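Local coordinates for transglutaminase-like domain-containing protein (Streptococcus suis, PDB 4XZ7) that probably catalyses transglutaminase-type protein cross-linking and serves the pathogen as an antiphagocytic virulence factor, this chain being the piece of the longer protein that holds the transglutaminase-like region, at residues Ile128-Ser132 with Asn133-Leu137; Asn194-Leu197 with Ile198-Ile202. All blocks are in the same frame, centred on the assembly; numbering follows the deposited sequence.

Contact 1 (Ile128-Ser132 with Asn133-Leu137); sequences IELDS and NKRQL
Ser-132 OG is gripped by two waters. The nearer, 2.6 Å from Ser-132 OG, also donates to Asn-133 OD1; the other hydrogen-bonds Ser-132 OG and accepts from Asn-133 N. A third water donates to Asp-131 OD2 and accepts from Asn-133 ND2, so both ends of the Asn-133 amide are tied through solvent to the residues just before it. All this lies at the start of helix 132-140, where Asp-131 is the N-cap. Its CG sits between the backbone N and the carbonyl carbon (chi1 62°), which turns OD1 forward over the first turn, onto Lys-134 N at 3.0 Å, nearly along the C-O axis and with a fairly straight N-H (162°). The first backbone bonds of the helix follow, Arg-135 N to Asp-131 O and Gln-136 N to Ser-132 O. Arg-135 reaches back past the cap with its chain extended from CG to NE, and NE donates to Leu-130 O at 3.0 Å from above the carbonyl plane. Leu-130 CD1 lies over one face of the guanidinium, while CD2 meets Lys-134 CD at 4.0 Å. The far end of the guanidinium is held by Thr-145 O, Ala-146 O and Asn-148 OD1; the last also accepts from Leu-130 N, fixing the approach to the helix and its first turn together. Leu-130 and Arg-135 both pack on His-161 of strand 157-167, and on the helix's other flank Asn-133 and Leu-137 touch Tyr-361 of the second subunit.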
# COMPACT_ATOMS: atom_id res chain seq x y z
N ILE B 128 -23.20 -17.28 20.88
CA ILE B 128 -23.31 -15.99 20.26
C ILE B 128 -22.94 -16.16 18.80
O ILE B 128 -22.04 -16.94 18.46
CB ILE B 128 -22.39 -14.94 20.91
CG1 ILE B 128 -20.94 -15.42 20.92
CG2 ILE B 128 -22.86 -14.66 22.33
CD1 ILE B 128 -19.89 -14.36 21.23
N GLU B 129 -23.66 -15.44 17.94
CA GLU B 129 -23.31 -15.35 16.53
C GLU B 129 -23.87 -14.07 15.92
O GLU B 129 -24.76 -13.43 16.50
CB GLU B 129 -23.81 -16.57 15.76
CG GLU B 129 -25.18 -17.07 16.17
CD GLU B 129 -25.77 -18.05 15.18
OE1 GLU B 129 -26.82 -17.71 14.59
OE2 GLU B 129 -25.20 -19.16 14.98
N LEU B 130 -23.34 -13.67 14.78
CA LEU B 130 -23.98 -12.62 13.98
C LEU B 130 -24.61 -13.29 12.76
O LEU B 130 -23.91 -13.96 11.99
CB LEU B 130 -22.97 -11.55 13.55
CG LEU B 130 -22.30 -10.81 14.70
CD1 LEU B 130 -21.25 -9.84 14.18
CD2 LEU B 130 -23.33 -10.09 15.56
N ASP B 131 -25.93 -13.16 12.59
CA ASP B 131 -26.60 -13.96 11.57
C ASP B 131 -26.41 -13.40 10.16
O ASP B 131 -25.85 -12.32 9.96
CB ASP B 131 -28.10 -14.14 11.90
CG ASP B 131 -28.87 -12.84 11.95
OD1 ASP B 131 -28.35 -11.78 11.51
OD2 ASP B 131 -30.03 -12.89 12.44
N SER B 132 -26.86 -14.16 9.17
CA SER B 132 -26.66 -13.81 7.77
C SER B 132 -27.38 -12.50 7.40
O SER B 132 -26.93 -11.79 6.51
CB SER B 132 -27.13 -14.95 6.88
OG SER B 132 -28.48 -15.28 7.20
N ASN B 133 -28.48 -12.18 8.09
CA ASN B 133 -29.20 -10.93 7.79
C ASN B 133 -28.35 -9.71 8.17
O ASN B 133 -28.24 -8.74 7.40
CB ASN B 133 -30.55 -10.86 8.54
CG ASN B 133 -31.59 -11.86 8.00
OD1 ASN B 133 -31.50 -12.32 6.86
ND2 ASN B 133 -32.58 -12.19 8.83
N LYS B 134 -27.77 -9.76 9.36
CA LYS B 134 -26.95 -8.66 9.84
C LYS B 134 -25.70 -8.53 8.97
O LYS B 134 -25.27 -7.43 8.64
CB LYS B 134 -26.55 -8.81 11.32
CG LYS B 134 -25.69 -7.63 11.78
CD LYS B 134 -25.41 -7.55 13.27
CE LYS B 134 -24.66 -6.24 13.56
NZ LYS B 134 -24.02 -6.10 14.93
N ARG B 135 -25.11 -9.66 8.60
CA ARG B 135 -23.92 -9.62 7.75
C ARG B 135 -24.26 -9.08 6.34
O ARG B 135 -23.46 -8.40 5.71
CB ARG B 135 -23.29 -11.00 7.67
CG ARG B 135 -22.70 -11.42 9.01
CD ARG B 135 -22.18 -12.86 9.00
NE ARG B 135 -21.58 -13.18 10.30
CZ ARG B 135 -20.36 -12.80 10.67
NH1 ARG B 135 -19.60 -12.07 9.85
NH2 ARG B 135 -19.91 -13.13 11.87
N GLN B 136 -25.47 -9.38 5.86
CA GLN B 136 -25.91 -8.86 4.59
C GLN B 136 -26.03 -7.33 4.67
O GLN B 136 -25.63 -6.62 3.74
CB GLN B 136 -27.23 -9.50 4.17
CG GLN B 136 -27.58 -9.32 2.71
CD GLN B 136 -26.68 -10.12 1.79
OE1 GLN B 136 -26.83 -11.34 1.66
NE2 GLN B 136 -25.76 -9.43 1.13
N LEU B 137 -26.57 -6.83 5.79
CA LEU B 137 -26.68 -5.38 5.95
C LEU B 137 -25.30 -4.70 6.09
O LEU B 137 -25.08 -3.58 5.59
CB LEU B 137 -27.56 -5.06 7.16
CG LEU B 137 -29.05 -5.36 6.98
CD1 LEU B 137 -29.79 -5.25 8.31
CD2 LEU B 137 -29.65 -4.39 5.97
O HOH W 1 -31.97 -11.55 11.73
O HOH W 2 -29.74 -13.70 5.52
O HOH W 3 -30.05 -14.39 9.40

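Contact 2 (Asn194-Leu197 with Ile198-Ile202)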
# COMPACT_ATOMS: atom_id res chain seq x y z
N ASN B 194 21.80 -8.78 0.15
CA ASN B 194 21.60 -8.68 -1.29
C ASN B 194 22.92 -8.70 -2.07
O ASN B 194 23.02 -9.35 -3.12
CB ASN B 194 20.81 -7.42 -1.63
CG ASN B 194 20.19 -7.50 -3.00
OD1 ASN B 194 19.35 -8.36 -3.27
ND2 ASN B 194 20.61 -6.62 -3.90
N ASP B 195 23.93 -7.98 -1.57
CA ASP B 195 25.26 -8.00 -2.18
C ASP B 195 25.82 -9.41 -2.18
O ASP B 195 26.60 -9.79 -3.08
CB ASP B 195 26.21 -7.06 -1.45
CG ASP B 195 26.31 -5.70 -2.11
OD1 ASP B 195 25.55 -5.44 -3.08
OD2 ASP B 195 27.13 -4.88 -1.64
N ASP B 196 25.42 -10.19 -1.18
CA ASP B 196 25.85 -11.58 -1.15
C ASP B 196 25.16 -12.37 -2.25
O ASP B 196 25.80 -13.15 -2.95
CB ASP B 196 25.59 -12.23 0.21
CG ASP B 196 26.29 -13.57 0.34
OD1 ASP B 196 27.54 -13.58 0.46
OD2 ASP B 196 25.59 -14.60 0.32
N LEU B 197 23.85 -12.18 -2.39
CA LEU B 197 23.10 -12.79 -3.49
C LEU B 197 23.71 -12.49 -4.87
O LEU B 197 23.78 -13.37 -5.74
CB LEU B 197 21.65 -12.32 -3.44
CG LEU B 197 20.58 -13.24 -2.84
CD1 LEU B 197 21.15 -14.31 -1.97
CD2 LEU B 197 19.56 -12.41 -2.05
N ILE B 198 24.16 -11.25 -5.06
CA ILE B 198 24.80 -10.86 -6.31
C ILE B 198 26.12 -11.58 -6.49
O ILE B 198 26.41 -12.09 -7.58
CB ILE B 198 25.04 -9.35 -6.36
CG1 ILE B 198 23.70 -8.61 -6.36
CG2 ILE B 198 25.83 -8.97 -7.58
CD1 ILE B 198 23.84 -7.15 -6.13
N HIS B 199 26.92 -11.63 -5.42
CA HIS B 199 28.18 -12.36 -5.42
C HIS B 199 27.95 -13.80 -5.86
O HIS B 199 28.69 -14.33 -6.70
CB HIS B 199 28.82 -12.32 -4.02
CG HIS B 199 30.31 -12.50 -4.02
ND1 HIS B 199 30.92 -13.67 -4.41
CD2 HIS B 199 31.30 -11.66 -3.66
CE1 HIS B 199 32.23 -13.54 -4.30
NE2 HIS B 199 32.49 -12.33 -3.85
N LYS B 200 26.92 -14.43 -5.31
CA LYS B 200 26.60 -15.80 -5.70
C LYS B 200 26.19 -15.89 -7.17
O LYS B 200 26.54 -16.87 -7.84
CB LYS B 200 25.50 -16.36 -4.80
CG LYS B 200 26.02 -16.94 -3.50
CD LYS B 200 24.91 -17.25 -2.51
CE LYS B 200 25.47 -17.79 -1.21
NZ LYS B 200 24.41 -18.02 -0.19
N LEU B 201 25.46 -14.90 -7.68
CA LEU B 201 25.17 -14.91 -9.12
C LEU B 201 26.47 -14.85 -9.92
O LEU B 201 26.60 -15.50 -10.95
CB LEU B 201 24.24 -13.76 -9.53
CG LEU B 201 22.80 -13.79 -9.00
CD1 LEU B 201 22.06 -12.53 -9.41
CD2 LEU B 201 22.08 -15.03 -9.51
N ILE B 202 27.43 -14.06 -9.43
CA ILE B 202 28.71 -13.89 -10.10
C ILE B 202 29.48 -15.21 -10.13
O ILE B 202 30.03 -15.60 -11.16
CB ILE B 202 29.58 -12.81 -9.42
CG1 ILE B 202 28.97 -11.44 -9.65
CG2 ILE B 202 30.99 -12.84 -9.97
CD1 ILE B 202 29.77 -10.31 -9.07
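Ile-198 packs back on Asn-194 and Asp-195 one turn earlier, mid-helix in 188-205, in the i to i+4 alpha-helical bonding pattern; Ile-198 N donates to Asn-194 O at 2.9 Å. CG1 of Ile-198 lies beside its own backbone N (chi1 -65°), bringing Ile-198 CD1 to 4.0 Å from Asn-194 ND2 and 3.9 Å from Asp-195 OD1. These two polar groups are buried but have partners elsewhere: the Asn-194 amide bonds Thr-257 OG1 and Leu-253 O, and Asp-195 makes a salt bridge to Arg-273 and accepts from Asn-377 ND2. Farther out, Ile-198 packs on Arg-273, Ala-274 and Met-277 of helix 264-277, as Leu-201 does on Phe-220 and Tyr-223 of helix 213-227. Next, His-199 N donates to Asp-195 O, while the ring leads away from the preceding turn and ND1 makes a weak hydrogen bond to Glu-203. Lys-200 N then bonds Asp-196 O at 2.9 Å. On this more open side of the helix the extended Lys-200 chain slants across the Asp-196 carboxylate: Asp-196 OD2 lies 3.5 Å from Lys-200 CE and forms a long salt bridge, 3.7 Å, with Lys-200 NZ. Last, Leu-201 N closes on Leu-197 O, and Leu-201 CG rests 3.4 Å from that same Leu-197 O.

Overall arrangement
The two contacts lie on opposite sides of the chain's centre, about 53 Å apart between centres, and share no helix or strand. Contact 1 is a surface contact where a loop enters helix 132-140; contact 2 is partly buried in the middle of helix 188-205. Their chemistry follows from this. At a helix start, a carboxylate and a water accept from N-H groups that have no preceding turn, and an arginine donates to a loop carbonyl, whereas mid-helix the backbone pairs with itself and side chains turn to neighbouring helices. The second subunit touches contact 1, while no other chain of the assembly touches contact 2, which lies beside helices 213-227, 255-259 and 264-277.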